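Local coordinates for N utilization substance protein B homolog (Thermotoga maritima, PDB 1TZV) that probably binds the boxA antiterminator sequence of ribosomal RNA operons and takes part in the transcription antitermination that rRNA genes require, at residues 5-10 / 37-42; 18-23 / 77-82; 66-71 / 132-137. All coordinates share one frame; numbering follows the deposited sequence. Where two conformers were deposited one is given.

Contact 1 of 3, residues 5-10 / 37-42; sequences RRRMRL and ETYDKK
Arg7 lays its guanidinium flat over the ring of Tyr39, a stacked cation-pi pair that ties the first helix of the all-helical NusB fold, 5-19, to the loop leading into helix 41-56. The two planes are only 19° apart, and CZ of Arg7 stands 4.1 Å from the centroid of the Tyr39 ring. NH2 sits over the ring centre, while NH1 lies toward CE1 and the hydroxyl end. The arginine reaches this far because CG is anti to the backbone N (chi1 -170°) and the chain stays extended as far as NE, crossing the tyrosine side chain at about a right angle.

Thr38 meets the same guanidinium at its edge. Its OG1 lies in the guanidinium plane, and both terminal nitrogens close on this one oxygen from the end of the guanidinium, with NH1 of Arg7 at 2.8 Å from Thr38 OG1 and NH2 at 3.1 Å from that same atom. NH2 adds a weak bond to the Thr38 carbonyl O. Asp36 OD1 is a further partner of the threonine hydroxyl. Stack and edge bonds together fix the rotation of the guanidinium. This helix begins with an arginine-rich run, consistent with RNA binding. Lys14 NZ bonds to the tyrosine hydroxyl, and a water joins the two sides, donating to Arg7 O at 2.9 Å and lying 2.7 Å from Tyr39 OH.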
loop_
_atom_site.group_PDB
_atom_site.type_symbol
_atom_site.label_atom_id
_atom_site.label_comp_id
_atom_site.label_asym_id
_atom_site.label_seq_id
_atom_site.Cartn_x
_atom_site.Cartn_y
_atom_site.Cartn_z
ATOM N N ARG A 5 0.425 -12.392 6.186
ATOM C CA ARG A 5 0.856 -11.075 5.741
ATOM C C ARG A 5 -0.160 -10.485 4.768
ATOM O O ARG A 5 -0.450 -9.294 4.819
ATOM C CB ARG A 5 2.218 -11.172 5.055
ATOM C CG ARG A 5 2.649 -9.901 4.314
ATOM C CD ARG A 5 4.015 -10.056 3.642
ATOM N NE ARG A 5 3.986 -11.048 2.570
ATOM C CZ ARG A 5 4.701 -12.172 2.576
ATOM N NH1 ARG A 5 4.615 -13.018 1.560
ATOM N NH2 ARG A 5 5.500 -12.451 3.601
ATOM N N ARG A 6 -0.697 -11.306 3.870
ATOM C CA ARG A 6 -1.662 -10.802 2.911
ATOM C C ARG A 6 -2.889 -10.202 3.554
ATOM O O ARG A 6 -3.416 -9.203 3.052
ATOM C CB ARG A 6 -2.106 -11.904 1.952
ATOM C CG ARG A 6 -1.136 -12.178 0.827
ATOM C CD ARG A 6 -1.750 -13.142 -0.171
ATOM N NE ARG A 6 -0.828 -13.490 -1.247
ATOM C CZ ARG A 6 -0.024 -14.551 -1.251
ATOM N NH1 ARG A 6 0.776 -14.763 -2.289
ATOM N NH2 ARG A 6 -0.029 -15.408 -0.235
ATOM N N ARG A 7 -3.372 -10.805 4.636
ATOM C CA ARG A 7 -4.557 -10.291 5.309
ATOM C C ARG A 7 -4.225 -9.028 6.108
ATOM O O ARG A 7 -5.023 -8.089 6.152
ATOM C CB ARG A 7 -5.192 -11.377 6.206
ATOM C CG ARG A 7 -6.567 -10.997 6.745
ATOM C CD ARG A 7 -7.430 -12.199 7.180
ATOM N NE ARG A 7 -8.755 -11.741 7.592
ATOM C CZ ARG A 7 -9.123 -11.507 8.849
ATOM N NH1 ARG A 7 -10.348 -11.069 9.113
ATOM N NH2 ARG A 7 -8.280 -11.739 9.845
ATOM N N MET A 8 -3.058 -9.012 6.735
ATOM C CA MET A 8 -2.608 -7.840 7.480
ATOM C C MET A 8 -2.553 -6.668 6.486
ATOM O O MET A 8 -3.106 -5.598 6.754
ATOM C CB MET A 8 -1.211 -8.112 8.064
ATOM C CG MET A 8 -0.536 -6.950 8.803
ATOM S SD MET A 8 0.136 -5.616 7.784
ATOM C CE MET A 8 1.525 -6.462 6.992
ATOM N N ARG A 9 -1.905 -6.876 5.336
ATOM C CA ARG A 9 -1.772 -5.815 4.349
ATOM C C ARG A 9 -3.114 -5.375 3.790
ATOM O O ARG A 9 -3.304 -4.183 3.512
ATOM C CB ARG A 9 -0.851 -6.233 3.200
ATOM C CG ARG A 9 -0.455 -5.065 2.320
ATOM C CD ARG A 9 0.286 -5.499 1.079
ATOM N NE ARG A 9 1.617 -6.044 1.331
ATOM C CZ ARG A 9 1.916 -7.333 1.270
ATOM N NH1 ARG A 9 0.986 -8.236 0.991
ATOM N NH2 ARG A 9 3.172 -7.713 1.415
ATOM N N LEU A 10 -4.038 -6.316 3.617
ATOM C CA LEU A 10 -5.358 -5.957 3.109
ATOM C C LEU A 10 -6.098 -5.065 4.100
ATOM O O LEU A 10 -6.880 -4.212 3.696
ATOM C CB LEU A 10 -6.205 -7.200 2.812
ATOM C CG LEU A 10 -6.119 -7.807 1.408
ATOM C CD1 LEU A 10 -6.948 -9.084 1.408
ATOM C CD2 LEU A 10 -6.610 -6.814 0.335
ATOM N N GLU A 37 -10.828 -9.260 16.678
ATOM C CA GLU A 37 -10.327 -10.516 17.213
ATOM C C GLU A 37 -9.770 -11.478 16.170
ATOM O O GLU A 37 -8.983 -12.364 16.508
ATOM C CB GLU A 37 -11.431 -11.217 18.021
ATOM C CG GLU A 37 -12.780 -11.264 17.312
ATOM C CD GLU A 37 -13.471 -9.907 17.263
ATOM O OE1 GLU A 37 -14.430 -9.754 16.472
ATOM O OE2 GLU A 37 -13.068 -8.997 18.023
ATOM N N THR A 38 -10.159 -11.316 14.908
ATOM C CA THR A 38 -9.656 -12.213 13.868
ATOM C C THR A 38 -8.212 -11.915 13.454
ATOM O O THR A 38 -7.598 -12.689 12.712
ATOM C CB THR A 38 -10.558 -12.213 12.607
ATOM O OG1 THR A 38 -10.464 -10.958 11.927
ATOM C CG2 THR A 38 -12.007 -12.470 12.997
ATOM N N TYR A 39 -7.663 -10.803 13.944
ATOM C CA TYR A 39 -6.283 -10.439 13.639
ATOM C C TYR A 39 -5.432 -10.684 14.874
ATOM O O TYR A 39 -5.813 -10.270 15.970
ATOM C CB TYR A 39 -6.177 -8.960 13.246
ATOM C CG TYR A 39 -6.863 -8.610 11.947
ATOM C CD1 TYR A 39 -8.241 -8.433 11.893
ATOM C CD2 TYR A 39 -6.125 -8.475 10.768
ATOM C CE1 TYR A 39 -8.875 -8.129 10.700
ATOM C CE2 TYR A 39 -6.751 -8.173 9.569
ATOM C CZ TYR A 39 -8.118 -8.001 9.545
ATOM O OH TYR A 39 -8.743 -7.690 8.365
ATOM N N ASP A 40 -4.292 -11.351 14.716
ATOM C CA ASP A 40 -3.450 -11.613 15.878
ATOM C C ASP A 40 -2.627 -10.394 16.291
ATOM O O ASP A 40 -2.583 -9.379 15.579
ATOM C CB ASP A 40 -2.564 -12.870 15.683
ATOM C CG ASP A 40 -1.548 -12.744 14.551
ATOM O OD1 ASP A 40 -1.271 -11.618 14.083
ATOM O OD2 ASP A 40 -0.984 -13.794 14.133
ATOM N N LYS A 41 -2.004 -10.475 17.461
ATOM C CA LYS A 41 -1.218 -9.364 17.991
ATOM C C LYS A 41 -0.220 -8.773 16.990
ATOM O O LYS A 41 -0.128 -7.547 16.845
ATOM C CB LYS A 41 -0.497 -9.825 19.274
ATOM C CG LYS A 41 0.466 -8.809 19.868
ATOM C CD LYS A 41 1.183 -9.381 21.088
ATOM C CE LYS A 41 2.221 -8.408 21.634
ATOM N NZ LYS A 41 1.596 -7.177 22.199
ATOM N N LYS A 42 0.518 -9.633 16.299
ATOM C CA LYS A 42 1.510 -9.188 15.319
ATOM C C LYS A 42 0.857 -8.467 14.130
ATOM O O LYS A 42 1.345 -7.428 13.680
ATOM C CB LYS A 42 2.317 -10.390 14.816
ATOM C CG LYS A 42 3.317 -10.069 13.724
ATOM C CD LYS A 42 4.486 -9.255 14.234
ATOM C CE LYS A 42 5.355 -8.784 13.074
ATOM N NZ LYS A 42 5.496 -9.844 12.034
HETATM O O HOH W 1 -7.929 -7.848 5.821
#

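Contact 2 of 3, residues 18-23 / 77-82; sequences QHEFRR and LSVVDR
Glu20 and Arg82 form a side-on salt bridge, the centre of a salt-bridge network with Arg23 that links the end region of helix 5-19 to the first turn of helix 79-94 in the all-helical NusB fold. NE of Arg82 gives a nearly straight bond (166°) to Glu20 OE1 at 2.9 Å, and it approaches that oxygen on its syn side, though tilted out of the carboxylate plane. NH1 of Arg82 reaches Glu20 OE2 at 3.0 Å, but from above the carboxylate plane. The pairing is therefore twisted, with carboxylate and guanidinium planes 47° apart.

Beside the charges, Val79 and Glu20 lie alongside, running in opposite senses. In one of the two conformers modelled for Val79, its CG1 packs 3.9 Å from Glu20 CG and also touches Phe21, whose CZ is 3.9 Å from Val79 CG1. The apolar part of the glutamate then lies against the valine while its carboxylate continues to the arginine. Helix 5-19 meets Val79 as well, through Phe17.

Outside this first shell, each partner is steadied from its own side. Arg23 NH1 makes a longer salt bridge of 3.4 Å to Glu20 OE2, while NE of Arg23, just past the turn from His19 to Arg22, bonds to the Glu20 carbonyl O; the carboxylate thus has two arginine partners, which would probably favour its negative charge. Arg82 is bent at its third torsion (56°), which brings the guanidinium back toward the loop leading into its own helix, where NH2 of Arg82 donates to the carbonyl oxygens of Leu77 and Leu74. The start of that helix is in turn capped by Ser78, whose OG accepts from Asp81 N at 3.0 Å.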
loop_
_atom_site.group_PDB
_atom_site.type_symbol
_atom_site.label_atom_id
_atom_site.label_comp_id
_atom_site.label_asym_id
_atom_site.label_seq_id
_atom_site.Cartn_x
_atom_site.Cartn_y
_atom_site.Cartn_z
ATOM N N GLN A 18 -11.358 3.112 2.735
ATOM C CA GLN A 18 -12.459 3.746 3.456
ATOM C C GLN A 18 -12.223 5.217 3.770
ATOM O O GLN A 18 -13.165 6.026 3.762
ATOM C CB GLN A 18 -12.754 2.969 4.741
ATOM C CG GLN A 18 -13.313 1.583 4.456
ATOM C CD GLN A 18 -13.899 0.922 5.677
ATOM O OE1 GLN A 18 -15.033 0.440 5.648
ATOM N NE2 GLN A 18 -13.135 0.890 6.760
ATOM N N HIS A 19 -10.973 5.604 4.013
ATOM C CA HIS A 19 -10.699 6.980 4.330
ATOM C C HIS A 19 -11.049 7.920 3.182
ATOM O O HIS A 19 -11.350 9.102 3.412
ATOM C CB HIS A 19 -9.229 7.178 4.734
ATOM C CG HIS A 19 -8.929 8.566 5.209
ATOM N ND1 HIS A 19 -8.403 9.538 4.389
ATOM C CD2 HIS A 19 -9.128 9.154 6.416
ATOM C CE1 HIS A 19 -8.278 10.667 5.073
ATOM N NE2 HIS A 19 -8.708 10.457 6.300
ATOM N N GLU A 20 -11.015 7.421 1.949
ATOM C CA GLU A 20 -11.344 8.272 0.794
ATOM C C GLU A 20 -12.775 8.826 0.852
ATOM O O GLU A 20 -13.076 9.846 0.214
ATOM C CB GLU A 20 -11.151 7.494 -0.516
ATOM C CG GLU A 20 -9.683 7.093 -0.789
ATOM C CD GLU A 20 -8.953 8.088 -1.677
ATOM O OE1 GLU A 20 -7.713 7.977 -1.828
ATOM O OE2 GLU A 20 -9.623 8.977 -2.243
ATOM N N PHE A 21 -13.632 8.173 1.629
ATOM C CA PHE A 21 -15.031 8.590 1.767
ATOM C C PHE A 21 -15.327 9.070 3.173
ATOM O O PHE A 21 -16.471 9.399 3.503
ATOM C CB PHE A 21 -15.917 7.406 1.402
ATOM C CG PHE A 21 -15.564 6.802 0.082
ATOM C CD1 PHE A 21 -14.836 5.619 0.014
ATOM C CD2 PHE A 21 -15.857 7.482 -1.094
ATOM C CE1 PHE A 21 -14.401 5.125 -1.219
ATOM C CE2 PHE A 21 -15.430 7.006 -2.323
ATOM C CZ PHE A 21 -14.701 5.826 -2.392
ATOM N N ARG A 22 -14.298 9.124 4.006
ATOM C CA ARG A 22 -14.419 9.544 5.398
ATOM C C ARG A 22 -13.217 10.412 5.708
ATOM O O ARG A 22 -12.502 10.180 6.686
ATOM C CB ARG A 22 -14.431 8.294 6.279
ATOM C CG ARG A 22 -15.632 7.400 6.022
ATOM C CD ARG A 22 -15.508 6.060 6.732
ATOM N NE ARG A 22 -15.392 6.195 8.181
ATOM C CZ ARG A 22 -15.206 5.170 9.008
ATOM N NH1 ARG A 22 -15.116 5.381 10.316
ATOM N NH2 ARG A 22 -15.105 3.941 8.528
ATOM N N ARG A 23 -13.020 11.437 4.888
ATOM C CA ARG A 23 -11.843 12.298 4.986
ATOM C C ARG A 23 -11.697 13.147 6.236
ATOM O O ARG A 23 -10.621 13.674 6.510
ATOM C CB ARG A 23 -11.754 13.163 3.724
ATOM C CG ARG A 23 -11.580 12.324 2.458
ATOM C CD ARG A 23 -11.593 13.150 1.184
ATOM N NE ARG A 23 -11.579 12.297 0.002
ATOM C CZ ARG A 23 -11.301 12.721 -1.222
ATOM N NH1 ARG A 23 -11.315 11.876 -2.251
ATOM N NH2 ARG A 23 -11.003 13.998 -1.409
ATOM N N LEU A 77 -6.531 8.698 -10.668
ATOM C CA LEU A 77 -6.575 7.249 -10.606
ATOM C C LEU A 77 -7.734 6.871 -9.684
ATOM O O LEU A 77 -8.242 7.702 -8.920
ATOM C CB LEU A 77 -5.277 6.678 -10.006
ATOM C CG LEU A 77 -4.000 6.872 -10.829
ATOM C CD1 LEU A 77 -2.793 6.382 -10.012
ATOM C CD2 LEU A 77 -4.111 6.122 -12.141
ATOM N N SER A 78 -8.137 5.613 -9.767
ATOM C CA SER A 78 -9.209 5.133 -8.909
ATOM C C SER A 78 -8.719 5.066 -7.470
ATOM O O SER A 78 -7.505 5.063 -7.197
ATOM C CB SER A 78 -9.643 3.742 -9.322
ATOM O OG SER A 78 -8.620 2.788 -8.983
ATOM N N VAL A 79 -9.660 5.023 -6.538
ATOM C CA VAL A 79 -9.294 4.937 -5.135
ATOM C C VAL A 79 -8.451 3.671 -4.909
ATOM O O VAL A 79 -7.545 3.672 -4.069
ATOM C CB VAL A 79 -10.550 4.922 -4.206
ATOM C CG1 VAL A 79 -11.264 6.278 -4.255
ATOM C CG2 VAL A 79 -11.506 3.808 -4.626
ATOM N N VAL A 80 -8.727 2.604 -5.653
ATOM C CA VAL A 80 -7.958 1.381 -5.486
ATOM C C VAL A 80 -6.524 1.554 -5.963
ATOM O O VAL A 80 -5.571 1.274 -5.215
ATOM C CB VAL A 80 -8.568 0.212 -6.247
ATOM C CG1 VAL A 80 -7.663 -1.022 -6.127
ATOM C CG2 VAL A 80 -9.974 -0.096 -5.699
ATOM N N ASP A 81 -6.325 2.024 -7.191
ATOM C CA ASP A 81 -4.965 2.136 -7.703
ATOM C C ASP A 81 -4.124 3.154 -6.945
ATOM O O ASP A 81 -2.940 2.917 -6.681
ATOM C CB ASP A 81 -5.011 2.453 -9.193
ATOM C CG ASP A 81 -5.566 1.302 -10.006
ATOM O OD1 ASP A 81 -5.569 0.161 -9.486
ATOM O OD2 ASP A 81 -5.982 1.558 -11.164
ATOM N N ARG A 82 -4.696 4.297 -6.596
ATOM C CA ARG A 82 -3.957 5.302 -5.847
ATOM C C ARG A 82 -3.473 4.742 -4.508
ATOM O O ARG A 82 -2.295 4.903 -4.118
ATOM C CB ARG A 82 -4.864 6.531 -5.599
ATOM C CG ARG A 82 -4.331 7.523 -4.547
ATOM C CD ARG A 82 -5.083 8.868 -4.551
ATOM N NE ARG A 82 -6.519 8.700 -4.363
ATOM C CZ ARG A 82 -7.405 8.703 -5.351
ATOM N NH1 ARG A 82 -8.681 8.516 -5.069
ATOM N NH2 ARG A 82 -7.030 8.933 -6.605
#

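Contact 3 of 3, residues 66-71 / 132-137; sequences SRYLEK and KEHAPK
Tyr68 and Glu133 have the closest CA atoms across the contact, yet these are 10.9 Å apart, so side chains alone bridge the type I turn from Ser66 to Leu69 and the end region of helix 117-134. Tyr68 does most of the reaching. With CG anti to the carbonyl carbon (chi1 -61°), its ring is carried toward the helix, and the hydroxyl reaches Glu133. Glu133 extends its chain beyond CG and brings OE1 to the tyrosine's edge, where Tyr68 OH donates to Glu133 OE1 at 2.7 Å; ring and carboxylate planes are 57° apart. The exact place of the hydroxyl is doubtful, because it is modelled too close to the imidazole of His134, whose ND1 has a weak bond to Ile130 O. Arg67, also on the turn, has its guanidinium paired with Asp63. Behind the hydroxyl, the tyrosine ring rests on Ile126 and Ile130. The arrangement is a surface contact of the all-helical NusB fold, polar at the tyrosine hydroxyl and apolar under its ring, where the turn after helix 58-66 is laid along the last long helix, 117-134.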
loop_
_atom_site.group_PDB
_atom_site.type_symbol
_atom_site.label_atom_id
_atom_site.label_comp_id
_atom_site.label_asym_id
_atom_site.label_seq_id
_atom_site.Cartn_x
_atom_site.Cartn_y
_atom_site.Cartn_z
ATOM N N SER A 66 4.028 10.306 -8.166
ATOM C CA SER A 66 3.710 11.237 -9.238
ATOM C C SER A 66 4.849 11.414 -10.250
ATOM O O SER A 66 4.598 11.797 -11.394
ATOM C CB SER A 66 3.286 12.585 -8.647
ATOM O OG SER A 66 2.049 12.463 -7.937
ATOM N N ARG A 67 6.084 11.137 -9.840
ATOM C CA ARG A 67 7.216 11.264 -10.758
ATOM C C ARG A 67 7.196 10.171 -11.826
ATOM O O ARG A 67 8.007 10.185 -12.756
ATOM C CB ARG A 67 8.535 11.199 -9.992
ATOM C CG ARG A 67 8.780 12.387 -9.086
ATOM C CD ARG A 67 10.086 12.211 -8.343
ATOM N NE ARG A 67 9.982 12.639 -6.954
ATOM C CZ ARG A 67 10.917 12.418 -6.039
ATOM N NH1 ARG A 67 12.028 11.774 -6.370
ATOM N NH2 ARG A 67 10.735 12.829 -4.794
ATOM N N TYR A 68 6.274 9.222 -11.691
ATOM C CA TYR A 68 6.157 8.142 -12.653
ATOM C C TYR A 68 4.825 8.167 -13.389
ATOM O O TYR A 68 4.539 7.266 -14.172
ATOM C CB TYR A 68 6.348 6.795 -11.946
ATOM C CG TYR A 68 7.705 6.676 -11.294
ATOM C CD1 TYR A 68 7.941 7.211 -10.029
ATOM C CD2 TYR A 68 8.776 6.089 -11.971
ATOM C CE1 TYR A 68 9.210 7.171 -9.453
ATOM C CE2 TYR A 68 10.054 6.045 -11.408
ATOM C CZ TYR A 68 10.258 6.591 -10.148
ATOM O OH TYR A 68 11.513 6.569 -9.579
ATOM N N LEU A 69 4.021 9.199 -13.147
ATOM C CA LEU A 69 2.707 9.328 -13.783
ATOM C C LEU A 69 2.752 10.485 -14.773
ATOM O O LEU A 69 3.446 11.474 -14.532
ATOM C CB LEU A 69 1.631 9.609 -12.724
ATOM C CG LEU A 69 1.474 8.548 -11.626
ATOM C CD1 LEU A 69 0.444 9.010 -10.595
ATOM C CD2 LEU A 69 1.042 7.226 -12.252
ATOM N N GLU A 70 2.032 10.341 -15.883
ATOM C CA GLU A 70 1.947 11.393 -16.895
ATOM C C GLU A 70 0.513 11.504 -17.419
ATOM O O GLU A 70 -0.154 12.504 -17.177
ATOM C CB GLU A 70 2.888 11.130 -18.073
ATOM C CG GLU A 70 2.917 12.276 -19.085
ATOM C CD GLU A 70 3.708 11.932 -20.327
ATOM O OE1 GLU A 70 4.832 11.428 -20.173
ATOM O OE2 GLU A 70 3.210 12.164 -21.452
ATOM N N LYS A 71 0.051 10.480 -18.130
ATOM C CA LYS A 71 -1.305 10.486 -18.677
ATOM C C LYS A 71 -2.308 10.638 -17.540
ATOM O O LYS A 71 -3.266 11.408 -17.637
ATOM C CB LYS A 71 -1.582 9.185 -19.433
ATOM C CG LYS A 71 -3.000 9.082 -19.990
ATOM C CD LYS A 71 -3.240 7.734 -20.654
ATOM C CE LYS A 71 -4.640 7.647 -21.244
ATOM N NZ LYS A 71 -4.872 6.340 -21.918
ATOM N N LYS A 132 13.053 -0.082 -9.165
ATOM C CA LYS A 132 14.385 -0.134 -9.756
ATOM C C LYS A 132 15.187 1.124 -9.478
ATOM O O LYS A 132 16.425 1.114 -9.593
ATOM C CB LYS A 132 14.305 -0.418 -11.253
ATOM C CG LYS A 132 13.799 0.706 -12.103
ATOM C CD LYS A 132 13.786 0.270 -13.564
ATOM C CE LYS A 132 13.105 -1.082 -13.737
ATOM N N GLU A 133 14.517 2.202 -9.076
ATOM C CA GLU A 133 15.224 3.443 -8.790
ATOM C C GLU A 133 15.234 3.797 -7.308
ATOM O O GLU A 133 16.021 4.654 -6.892
ATOM C CB GLU A 133 14.610 4.603 -9.586
ATOM C CG GLU A 133 14.684 4.378 -11.082
ATOM C CD GLU A 133 14.177 5.550 -11.891
ATOM O OE1 GLU A 133 13.511 6.436 -11.322
ATOM O OE2 GLU A 133 14.438 5.575 -13.113
ATOM N N HIS A 134 14.417 3.112 -6.511
ATOM C CA HIS A 134 14.298 3.431 -5.091
ATOM C C HIS A 134 14.324 2.328 -4.081
ATOM O O HIS A 134 14.237 2.593 -2.880
ATOM C CB HIS A 134 13.039 4.267 -4.883
ATOM C CG HIS A 134 13.121 5.596 -5.547
ATOM N ND1 HIS A 134 12.635 5.834 -6.814
ATOM C CD2 HIS A 134 13.723 6.744 -5.154
ATOM C CE1 HIS A 134 12.936 7.070 -7.174
ATOM N NE2 HIS A 134 13.598 7.642 -6.186
ATOM N N ALA A 135 14.435 1.087 -4.525
ATOM C CA ALA A 135 14.511 0.003 -3.572
ATOM C C ALA A 135 15.750 0.225 -2.708
ATOM O O ALA A 135 16.852 0.495 -3.223
ATOM C CB ALA A 135 14.612 -1.322 -4.297
ATOM N N PRO A 136 15.595 0.132 -1.388
ATOM C CA PRO A 136 16.762 0.333 -0.524
ATOM C C PRO A 136 17.766 -0.796 -0.730
ATOM O O PRO A 136 17.397 -1.948 -1.030
ATOM C CB PRO A 136 16.157 0.361 0.886
ATOM C CG PRO A 136 14.889 -0.457 0.735
ATOM C CD PRO A 136 14.362 -0.051 -0.602
ATOM N N LYS A 137 19.045 -0.462 -0.567
ATOM C CA LYS A 137 20.101 -1.443 -0.774
ATOM C C LYS A 137 19.980 -2.740 0.029
ATOM O O LYS A 137 20.466 -3.780 -0.393
ATOM C CB LYS A 137 21.471 -0.791 -0.542
ATOM C CG LYS A 137 21.666 -0.209 0.835
ATOM C CD LYS A 137 22.968 0.580 0.902
ATOM C CE LYS A 137 23.172 1.129 2.294
ATOM N NZ LYS A 137 24.382 2.003 2.366
#

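Overall arrangement
The three contacts are spread over a single compact chain of seven helices with no strands. Contacts 1 and 2 share helix 5-19, one near its start and the other at its far end, with centres 21 Å apart and no touch between them. Contact 3 lies on the opposite side of the chain's centre from contact 1, about 28 Å away centre to centre, and follows it in series along the sequence. Contact 2 crosses both in chain order and touches contact 3, where Leu77 CD1 packs 4.2 Å from Leu69 CD1. Loops and helix ends from early, middle and late sequence are thereby fastened around one helical body, with the arginine-rich start of helix 5-19 at contact 1.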